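Local coordinates for protein multicopper oxidase type 1 (Nitrosomonas europaea, PDB 3G5W) that binds copper as a two-domain blue multicopper oxidase and probably acts as a laccase-like oxidoreductase, at residues D42-N47 with Y90-E95; P175-I180 with P293-E298; P130-V135 with V187-L192. All coordinates share one frame; numbering follows the deposited sequence.

Interaction 1 of 3, residues D42-N47 with Y90-E95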
loop_
_atom_site.group_PDB
_atom_site.type_symbol
_atom_site.label_atom_id
_atom_site.label_comp_id
_atom_site.label_asym_id
_atom_site.label_seq_id
_atom_site.Cartn_x
_atom_site.Cartn_y
_atom_site.Cartn_z
ATOM N N ASP A 42 20.170 -19.019 19.115
ATOM C CA ASP A 42 20.410 -20.421 18.743
ATOM C C ASP A 42 21.245 -20.477 17.478
ATOM O O ASP A 42 21.104 -19.623 16.598
ATOM C CB ASP A 42 19.109 -21.189 18.498
ATOM C CG ASP A 42 18.414 -21.611 19.776
ATOM O OD1 ASP A 42 17.304 -22.179 19.671
ATOM O OD2 ASP A 42 18.958 -21.375 20.873
ATOM N N ASP A 43 22.113 -21.481 17.400
ATOM C CA ASP A 43 22.918 -21.718 16.212
ATOM C C ASP A 43 22.223 -22.758 15.361
ATOM O O ASP A 43 22.150 -23.947 15.720
ATOM C CB ASP A 43 24.337 -22.152 16.591
ATOM C CG ASP A 43 25.116 -21.048 17.289
ATOM O OD1 ASP A 43 24.898 -19.850 16.981
ATOM O OD2 ASP A 43 25.956 -21.377 18.156
ATOM N N VAL A 44 21.689 -22.290 14.239
ATOM C CA VAL A 44 20.833 -23.094 13.378
ATOM C C VAL A 44 21.629 -23.630 12.196
ATOM O O VAL A 44 22.407 -22.903 11.584
ATOM C CB VAL A 44 19.608 -22.281 12.890
ATOM C CG1 VAL A 44 18.700 -23.118 12.001
ATOM C CG2 VAL A 44 18.817 -21.741 14.089
ATOM N N THR A 45 21.442 -24.918 11.914
ATOM C CA THR A 45 21.976 -25.562 10.717
ATOM C C THR A 45 20.818 -26.197 9.946
ATOM O O THR A 45 20.035 -26.973 10.508
ATOM C CB THR A 45 23.022 -26.652 11.080
ATOM O OG1 THR A 45 24.127 -26.051 11.761
ATOM C CG2 THR A 45 23.535 -27.358 9.834
ATOM N N VAL A 46 20.699 -25.868 8.663
ATOM C CA VAL A 46 19.644 -26.458 7.840
ATOM C C VAL A 46 20.234 -27.104 6.593
ATOM O O VAL A 46 20.847 -26.423 5.769
ATOM C CB VAL A 46 18.550 -25.434 7.433
ATOM C CG1 VAL A 46 17.388 -26.148 6.746
ATOM C CG2 VAL A 46 18.046 -24.656 8.648
ATOM N N ASN A 47 20.054 -28.417 6.480
ATOM C CA ASN A 47 20.485 -29.168 5.302
ATOM C C ASN A 47 19.332 -29.258 4.315
ATOM O O ASN A 47 18.279 -29.820 4.625
ATOM C CB ASN A 47 20.992 -30.565 5.696
ATOM C CG ASN A 47 22.043 -30.513 6.788
ATOM O OD1 ASN A 47 23.118 -29.947 6.605
ATOM N ND2 ASN A 47 21.723 -31.085 7.942
ATOM N N TYR A 90 22.835 -24.509 5.182
ATOM C CA TYR A 90 22.803 -23.149 5.727
ATOM C C TYR A 90 23.143 -23.159 7.211
ATOM O O TYR A 90 22.641 -24.007 7.956
ATOM C CB TYR A 90 21.421 -22.520 5.507
ATOM C CG TYR A 90 21.068 -22.366 4.045
ATOM C CD1 TYR A 90 21.446 -21.224 3.335
ATOM C CD2 TYR A 90 20.366 -23.355 3.373
ATOM C CE1 TYR A 90 21.125 -21.074 1.995
ATOM C CE2 TYR A 90 20.049 -23.219 2.018
ATOM C CZ TYR A 90 20.432 -22.074 1.345
ATOM O OH TYR A 90 20.134 -21.933 0.014
ATOM N N LYS A 91 24.001 -22.226 7.623
ATOM C CA LYS A 91 24.411 -22.076 9.018
ATOM C C LYS A 91 24.316 -20.619 9.442
ATOM O O LYS A 91 24.998 -19.756 8.890
ATOM C CB LYS A 91 25.838 -22.593 9.235
ATOM C CG LYS A 91 25.928 -24.102 9.359
ATOM C CD LYS A 91 27.360 -24.558 9.594
ATOM C CE LYS A 91 27.429 -26.072 9.754
ATOM N NZ LYS A 91 27.095 -26.510 11.147
ATOM N N PHE A 92 23.459 -20.345 10.420
ATOM C CA PHE A 92 23.268 -18.978 10.881
ATOM C C PHE A 92 22.850 -18.942 12.349
ATOM O O PHE A 92 22.311 -19.922 12.875
ATOM C CB PHE A 92 22.262 -18.228 9.980
ATOM C CG PHE A 92 20.917 -18.903 9.859
ATOM C CD1 PHE A 92 19.888 -18.590 10.739
ATOM C CD2 PHE A 92 20.682 -19.843 8.860
ATOM C CE1 PHE A 92 18.639 -19.206 10.637
ATOM C CE2 PHE A 92 19.439 -20.473 8.747
ATOM C CZ PHE A 92 18.416 -20.155 9.638
ATOM N N LYS A 93 23.141 -17.830 13.013
ATOM C CA LYS A 93 22.617 -17.572 14.355
ATOM C C LYS A 93 21.210 -17.003 14.206
ATOM O O LYS A 93 20.965 -16.174 13.328
ATOM C CB LYS A 93 23.517 -16.593 15.113
ATOM C CG LYS A 93 23.168 -16.424 16.600
ATOM C CD LYS A 93 24.157 -15.525 17.347
ATOM C CE LYS A 93 25.478 -16.236 17.687
ATOM N NZ LYS A 93 25.306 -17.478 18.519
ATOM N N ALA A 94 20.283 -17.455 15.050
ATOM C CA ALA A 94 18.906 -16.970 14.991
ATOM C C ALA A 94 18.822 -15.599 15.644
ATOM O O ALA A 94 18.781 -15.479 16.869
ATOM C CB ALA A 94 17.954 -17.952 15.655
ATOM N N GLU A 95 18.837 -14.564 14.807
ATOM C CA GLU A 95 18.787 -13.178 15.266
ATOM C C GLU A 95 18.448 -12.233 14.112
ATOM O O GLU A 95 18.893 -12.447 12.981
ATOM C CB GLU A 95 20.104 -12.765 15.948
ATOM C CG GLU A 95 21.354 -13.005 15.109
ATOM C CD GLU A 95 22.629 -12.491 15.759
ATOM O OE1 GLU A 95 22.611 -12.157 16.966
ATOM O OE2 GLU A 95 23.662 -12.428 15.060
HETATM O O HOH W 1 27.483 -19.009 19.198
#
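Val44 lies over one face of the Phe92 ring, its CB 4.2 Å from the ring centroid and displaced toward the rim, a CH-pi contact; Val44 CG1 continues past it to Phe92 CZ. With chi1 at 56°, Phe92 CG stands between its backbone N and carbonyl carbon, and this swings the ring across toward Val44. Val46 CG2 approaches the same ring obliquely, and the ring of Trp60 meets it from outside the pair. At the Tyr90 ring, Val46 O sits at the edge, while the Tyr90 hydroxyl bonds to Gln79 and to the backbone N of Ile58. The backbones of the two strands run antiparallel at 164°, and the hydrogen-bonded pairs Val44-Phe92 and Val46-Tyr90 each exchange two backbone bonds, Val46 N to Tyr90 O at 2.8 Å. One more, Ala94 N to Asp42 O, continues the ladder beyond the strand ends. Asp43, Thr45, Lys91 and Lys93 occupy the other face. Lys93, bent at chi3 and chi4, brings NZ to the syn side of Asp43 OD1 at 2.9 Å, and a water joins Asp43 OD2 to the same NZ; Lys2 forms a second salt bridge with OD2. With an alanine here, Lys93 and Lys2 would probably both lose their carboxylate partner. Lys91 lies alongside Thr45 and donates from NZ to OG1 at 3.1 Å. One face is thus mainly apolar and buried, the other polar and charged, as in beta-sandwiches generally; this antiparallel pair belongs to the first cupredoxin domain, whose type 1 copper lies about 10 Å from the Tyr90 side chain.

Interaction 2 of 3, residues P175-I180 with P293-E298; sequences PETQPI and PDFYYE
A type I beta turn from Asp294 to Tyr297, in the long connection between strands 269-274 and 306-308, packs here against the irregular chain leading into strand 180-182. Its central residues, Phe295 and Tyr296, both direct their side chains to the 175-180 segment. The Tyr296 hydroxyl donates to Gln178 O at 2.6 Å, in the carbonyl plane and on a lone pair, with a C=O...OH angle of 142°; the carbonyl lies at the edge of the phenol ring. Thr270 OG1 also bonds to this oxygen. Ile180 crosses the Tyr296 side chain at about a right angle, CG1 reaching CE2 at 3.8 Å. Phe295 CD1 lies over one face of the Tyr296 ring, near its rim, so the two aromatic side chains of the turn pack on each other as well as on Gln178. Segment 175-180 leads into a sheet of the second cupredoxin domain, whereas the turn sits on the path returning to strand 306-308 of the first; Ile180 pairs with strand 269-274 and packs its side chain on Tyr139 of strand 137-146 and on Ile188 and Leu190 of strand 187-194. Gln178 CG rests against Phe295 CB at 3.5 Å; the Gln178 chain, bent at chi2 (-65°), leads its amide off, and OE1 accepts from Val292 N. Thr177 CA comes obliquely to the Phe295 ring at CE1, while Thr177 OG1 is bonded to Met269 O. Glu298 braces the turn from within: OE1 accepts from Asp294 N at 2.8 Å, from above the carboxylate plane, and OE2 from Tyr296 N at 3.0 Å, nearly in line with its C-O bond.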
loop_
_atom_site.group_PDB
_atom_site.type_symbol
_atom_site.label_atom_id
_atom_site.label_comp_id
_atom_site.label_asym_id
_atom_site.label_seq_id
_atom_site.Cartn_x
_atom_site.Cartn_y
_atom_site.Cartn_z
ATOM N N PRO A 175 -14.185 -21.162 1.828
ATOM C CA PRO A 175 -14.516 -21.635 3.180
ATOM C C PRO A 175 -13.684 -22.800 3.729
ATOM O O PRO A 175 -14.123 -23.462 4.670
ATOM C CB PRO A 175 -15.983 -22.059 3.037
ATOM C CG PRO A 175 -16.082 -22.545 1.618
ATOM C CD PRO A 175 -15.046 -21.791 0.805
ATOM N N GLU A 176 -12.503 -23.040 3.170
ATOM C CA GLU A 176 -11.664 -24.149 3.637
ATOM C C GLU A 176 -10.527 -23.725 4.583
ATOM O O GLU A 176 -9.651 -24.525 4.933
ATOM C CB GLU A 176 -11.158 -24.969 2.455
ATOM C CG GLU A 176 -12.254 -25.830 1.854
ATOM C CD GLU A 176 -11.847 -26.494 0.561
ATOM O OE1 GLU A 176 -10.708 -27.005 0.478
ATOM O OE2 GLU A 176 -12.675 -26.507 -0.374
ATOM N N THR A 177 -10.565 -22.464 5.005
ATOM C CA THR A 177 -9.768 -21.996 6.137
ATOM C C THR A 177 -10.373 -22.532 7.438
ATOM O O THR A 177 -11.383 -23.233 7.404
ATOM C CB THR A 177 -9.715 -20.451 6.172
ATOM O OG1 THR A 177 -11.042 -19.927 6.054
ATOM C CG2 THR A 177 -8.882 -19.927 5.023
ATOM N N GLN A 178 -9.764 -22.211 8.581
ATOM C CA GLN A 178 -10.250 -22.695 9.874
ATOM C C GLN A 178 -10.607 -21.546 10.810
ATOM O O GLN A 178 -9.924 -20.525 10.818
ATOM C CB GLN A 178 -9.197 -23.592 10.550
ATOM C CG GLN A 178 -8.901 -24.882 9.796
ATOM C CD GLN A 178 -10.087 -25.820 9.742
ATOM O OE1 GLN A 178 -10.849 -25.936 10.701
ATOM N NE2 GLN A 178 -10.247 -26.502 8.614
ATOM N N PRO A 179 -11.665 -21.718 11.623
ATOM C CA PRO A 179 -11.983 -20.663 12.585
ATOM C C PRO A 179 -10.895 -20.556 13.650
ATOM O O PRO A 179 -10.233 -21.550 13.970
ATOM C CB PRO A 179 -13.295 -21.140 13.209
ATOM C CG PRO A 179 -13.271 -22.651 13.051
ATOM C CD PRO A 179 -12.595 -22.867 11.724
ATOM N N ILE A 180 -10.694 -19.349 14.159
ATOM C CA ILE A 180 -9.816 -19.115 15.299
ATOM C C ILE A 180 -10.707 -19.219 16.525
ATOM O O ILE A 180 -11.625 -18.432 16.677
ATOM C CB ILE A 180 -9.129 -17.735 15.169
ATOM C CG1 ILE A 180 -8.118 -17.785 14.010
ATOM C CG2 ILE A 180 -8.463 -17.293 16.502
ATOM C CD1 ILE A 180 -7.631 -16.422 13.508
ATOM N N PRO A 293 -7.318 -28.693 14.000
ATOM C CA PRO A 293 -6.318 -28.021 14.840
ATOM C C PRO A 293 -4.978 -27.852 14.122
ATOM O O PRO A 293 -4.663 -28.623 13.207
ATOM C CB PRO A 293 -6.156 -28.972 16.035
ATOM C CG PRO A 293 -7.386 -29.828 16.019
ATOM C CD PRO A 293 -7.689 -30.008 14.561
ATOM N N ASP A 294 -4.226 -26.828 14.530
ATOM C CA ASP A 294 -2.884 -26.519 14.015
ATOM C C ASP A 294 -2.824 -25.933 12.589
ATOM O O ASP A 294 -1.748 -25.908 11.979
ATOM C CB ASP A 294 -1.957 -27.742 14.132
ATOM C CG ASP A 294 -0.530 -27.367 14.513
ATOM O OD1 ASP A 294 -0.318 -26.268 15.065
ATOM O OD2 ASP A 294 0.380 -28.189 14.278
ATOM N N PHE A 295 -3.956 -25.452 12.070
ATOM C CA PHE A 295 -3.992 -24.821 10.747
ATOM C C PHE A 295 -3.254 -23.468 10.712
ATOM O O PHE A 295 -2.875 -22.978 9.637
ATOM C CB PHE A 295 -5.436 -24.666 10.246
ATOM C CG PHE A 295 -5.533 -23.978 8.908
ATOM C CD1 PHE A 295 -5.885 -22.625 8.828
ATOM C CD2 PHE A 295 -5.230 -24.663 7.736
ATOM C CE1 PHE A 295 -5.951 -21.973 7.602
ATOM C CE2 PHE A 295 -5.291 -24.021 6.501
ATOM C CZ PHE A 295 -5.649 -22.667 6.434
ATOM N N TYR A 296 -3.058 -22.869 11.887
ATOM C CA TYR A 296 -2.253 -21.646 12.009
ATOM C C TYR A 296 -0.989 -21.930 12.816
ATOM O O TYR A 296 -0.355 -21.015 13.342
ATOM C CB TYR A 296 -3.077 -20.501 12.636
ATOM C CG TYR A 296 -4.357 -20.225 11.885
ATOM C CD1 TYR A 296 -4.346 -19.480 10.705
ATOM C CD2 TYR A 296 -5.579 -20.721 12.339
ATOM C CE1 TYR A 296 -5.512 -19.238 9.992
ATOM C CE2 TYR A 296 -6.754 -20.486 11.631
ATOM C CZ TYR A 296 -6.707 -19.742 10.459
ATOM O OH TYR A 296 -7.847 -19.499 9.745
ATOM N N TYR A 297 -0.618 -23.211 12.890
ATOM C CA TYR A 297 0.511 -23.669 13.700
ATOM C C TYR A 297 0.324 -23.327 15.179
ATOM O O TYR A 297 1.294 -23.281 15.931
ATOM C CB TYR A 297 1.845 -23.086 13.200
ATOM C CG TYR A 297 2.501 -23.843 12.067
ATOM C CD1 TYR A 297 2.743 -25.219 12.162
ATOM C CD2 TYR A 297 2.907 -23.184 10.918
ATOM C CE1 TYR A 297 3.367 -25.916 11.121
ATOM C CE2 TYR A 297 3.533 -23.868 9.866
ATOM C CZ TYR A 297 3.757 -25.233 9.979
ATOM O OH TYR A 297 4.366 -25.916 8.948
ATOM N N GLU A 298 -0.923 -23.103 15.594
ATOM C CA GLU A 298 -1.200 -22.672 16.964
ATOM C C GLU A 298 -0.926 -23.773 17.997
ATOM O O GLU A 298 -0.624 -23.474 19.154
ATOM C CB GLU A 298 -2.629 -22.111 17.095
ATOM C CG GLU A 298 -3.738 -23.148 17.212
ATOM C CD GLU A 298 -4.222 -23.706 15.870
ATOM O OE1 GLU A 298 -5.151 -24.540 15.899
ATOM O OE2 GLU A 298 -3.693 -23.322 14.799
#

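Interaction 3 of 3, residues P130-V135 with V187-L192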
loop_
_atom_site.group_PDB
_atom_site.type_symbol
_atom_site.label_atom_id
_atom_site.label_comp_id
_atom_site.label_asym_id
_atom_site.label_seq_id
_atom_site.Cartn_x
_atom_site.Cartn_y
_atom_site.Cartn_z
ATOM N N PRO A 130 6.593 -7.063 28.114
ATOM C CA PRO A 130 5.365 -7.299 28.891
ATOM C C PRO A 130 4.126 -7.628 28.041
ATOM O O PRO A 130 3.376 -8.541 28.392
ATOM C CB PRO A 130 5.183 -5.989 29.658
ATOM C CG PRO A 130 6.574 -5.492 29.852
ATOM C CD PRO A 130 7.279 -5.832 28.554
ATOM N N ILE A 131 3.917 -6.915 26.935
ATOM C CA ILE A 131 2.778 -7.207 26.054
ATOM C C ILE A 131 2.793 -8.656 25.516
ATOM O O ILE A 131 1.750 -9.314 25.474
ATOM C CB ILE A 131 2.606 -6.149 24.917
ATOM C CG1 ILE A 131 1.199 -6.259 24.301
ATOM C CG2 ILE A 131 3.744 -6.250 23.875
ATOM C CD1 ILE A 131 0.799 -5.104 23.413
ATOM N N GLU A 132 3.975 -9.157 25.151
ATOM C CA GLU A 132 4.121 -10.541 24.680
ATOM C C GLU A 132 3.735 -11.573 25.743
ATOM O O GLU A 132 3.214 -12.644 25.423
ATOM C CB GLU A 132 5.552 -10.810 24.206
ATOM C CG GLU A 132 6.078 -9.840 23.153
ATOM C CD GLU A 132 7.467 -10.231 22.649
ATOM O OE1 GLU A 132 8.461 -9.577 23.053
ATOM O OE2 GLU A 132 7.563 -11.210 21.865
ATOM N N LYS A 133 3.991 -11.250 27.008
ATOM C CA LYS A 133 3.688 -12.165 28.111
ATOM C C LYS A 133 2.185 -12.291 28.388
ATOM O O LYS A 133 1.741 -13.286 28.972
ATOM C CB LYS A 133 4.457 -11.765 29.379
ATOM C CG LYS A 133 5.968 -11.807 29.204
ATOM C CD LYS A 133 6.686 -11.272 30.432
ATOM C CE LYS A 133 7.306 -12.392 31.245
ATOM N NZ LYS A 133 8.665 -12.758 30.721
ATOM N N THR A 134 1.405 -11.300 27.951
ATOM C CA THR A 134 -0.057 -11.348 28.092
ATOM C C THR A 134 -0.731 -12.307 27.096
ATOM O O THR A 134 -1.877 -12.715 27.293
ATOM C CB THR A 134 -0.708 -9.945 27.948
ATOM O OG1 THR A 134 -0.635 -9.503 26.583
ATOM C CG2 THR A 134 -0.021 -8.923 28.850
ATOM N N VAL A 135 -0.014 -12.658 26.030
ATOM C CA VAL A 135 -0.557 -13.488 24.954
ATOM C C VAL A 135 -0.843 -14.906 25.443
ATOM O O VAL A 135 0.031 -15.556 26.033
ATOM C CB VAL A 135 0.418 -13.553 23.752
ATOM C CG1 VAL A 135 -0.078 -14.545 22.694
ATOM C CG2 VAL A 135 0.609 -12.163 23.145
ATOM N N VAL A 187 -5.954 -13.618 24.965
ATOM C CA VAL A 187 -5.256 -12.560 24.251
ATOM C C VAL A 187 -4.526 -13.259 23.125
ATOM O O VAL A 187 -3.669 -14.109 23.372
ATOM C CB VAL A 187 -4.245 -11.822 25.157
ATOM C CG1 VAL A 187 -3.387 -10.839 24.336
ATOM C CG2 VAL A 187 -4.970 -11.100 26.291
ATOM N N ILE A 188 -4.887 -12.939 21.889
ATOM C CA ILE A 188 -4.268 -13.626 20.753
ATOM C C ILE A 188 -3.276 -12.739 20.010
ATOM O O ILE A 188 -3.420 -11.517 19.954
ATOM C CB ILE A 188 -5.302 -14.287 19.786
ATOM C CG1 ILE A 188 -6.091 -13.239 18.991
ATOM C CG2 ILE A 188 -6.235 -15.241 20.558
ATOM C CD1 ILE A 188 -7.137 -13.827 18.036
ATOM N N ARG A 189 -2.258 -13.386 19.463
ATOM C CA ARG A 189 -1.252 -12.735 18.657
ATOM C C ARG A 189 -1.381 -13.318 17.260
ATOM O O ARG A 189 -1.176 -14.513 17.071
ATOM C CB ARG A 189 0.119 -13.028 19.247
ATOM C CG ARG A 189 1.296 -12.390 18.532
ATOM C CD ARG A 189 2.584 -12.715 19.290
ATOM N NE ARG A 189 3.748 -12.080 18.681
ATOM C CZ ARG A 189 4.888 -11.818 19.321
ATOM N NH1 ARG A 189 5.888 -11.229 18.678
ATOM N NH2 ARG A 189 5.027 -12.131 20.606
ATOM N N LEU A 190 -1.768 -12.482 16.299
ATOM C CA LEU A 190 -1.796 -12.881 14.900
ATOM C C LEU A 190 -0.522 -12.421 14.205
ATOM O O LEU A 190 -0.263 -11.219 14.074
ATOM C CB LEU A 190 -3.019 -12.310 14.177
ATOM C CG LEU A 190 -4.408 -12.448 14.810
ATOM C CD1 LEU A 190 -5.438 -11.718 13.945
ATOM C CD2 LEU A 190 -4.798 -13.908 15.019
ATOM N N ARG A 191 0.273 -13.385 13.761
ATOM C CA ARG A 191 1.515 -13.079 13.063
ATOM C C ARG A 191 1.228 -13.094 11.557
ATOM O O ARG A 191 1.146 -14.159 10.939
ATOM C CB ARG A 191 2.606 -14.079 13.459
ATOM C CG ARG A 191 2.883 -14.135 14.975
ATOM C CD ARG A 191 3.942 -15.186 15.305
ATOM N NE ARG A 191 4.244 -15.271 16.739
ATOM C CZ ARG A 191 5.374 -14.854 17.304
ATOM N NH1 ARG A 191 6.334 -14.290 16.576
ATOM N NH2 ARG A 191 5.549 -15.007 18.615
ATOM N N LEU A 192 1.028 -11.905 10.987
ATOM C CA LEU A 192 0.660 -11.774 9.580
ATOM C C LEU A 192 1.924 -11.684 8.742
ATOM O O LEU A 192 2.800 -10.871 9.025
ATOM C CB LEU A 192 -0.202 -10.518 9.351
ATOM C CG LEU A 192 -1.437 -10.284 10.235
ATOM C CD1 LEU A 192 -2.126 -8.977 9.847
ATOM C CD2 LEU A 192 -2.411 -11.461 10.168
HETATM O O HOH W 2 8.803 -11.402 19.456
HETATM O O HOH W 3 3.611 -13.559 22.400
#
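Glu132 and Arg189 meet in a salt bridge, Arg189 NH2 to Glu132 OE2 at 3.0 Å, almost straight at 170°. The oxygen uses its anti lone pair and lies at the guanidinium edge, in its plane, although carboxylate and guanidinium planes are 67° apart. One water joins OE2 to Arg189 NH1; a second joins Glu132 O to NH2. Beside this pair, Val135 CG1 packs on Arg189 CB at 3.8 Å, and Val187 CB sits against Thr134 O at 3.3 Å. Arg189 CG is anti to the backbone N (chi1 -179°) and the chain stays extended as far as NE, which carries the guanidinium out to Glu132. Further out, Thr134 OG1 donates to Ile131 O at 2.6 Å, in the carbonyl plane. Glu132 OE1 accepts from Leu129 N, Asp237 forms a second salt bridge with Arg189, and Phe213 makes a cation-pi contact with it. Arg191 NH2 lies 3.3 Å above the Arg189 guanidinium plane, over its centre. The carboxylates of Glu132, Asp237 and Asp138, the last paired with Arg191, probably balance the charge of the two arginines.

In the fold
Following the chain from the N terminus, interaction 1 comes first: strand 43-50 is rejoined by strand 87-93 after a 42-residue connection that carries the copper ligand His56 and strand 59-61, all within the first cupredoxin domain. Interaction 3 opens next, where helix 130-133 leads into the second domain, and closes on strand 187-194. Interaction 2 opens inside that interval, at 175-180, and closes at 293-298, so the two cross; it holds the path from strand 269-274 back to strand 306-308, in a sheet of the first domain, against the second. They also touch: Ile180 packs on Ile188 and Leu190, joining two sheets. Interaction 1 stands apart, its centre 28 Å from that of interaction 2.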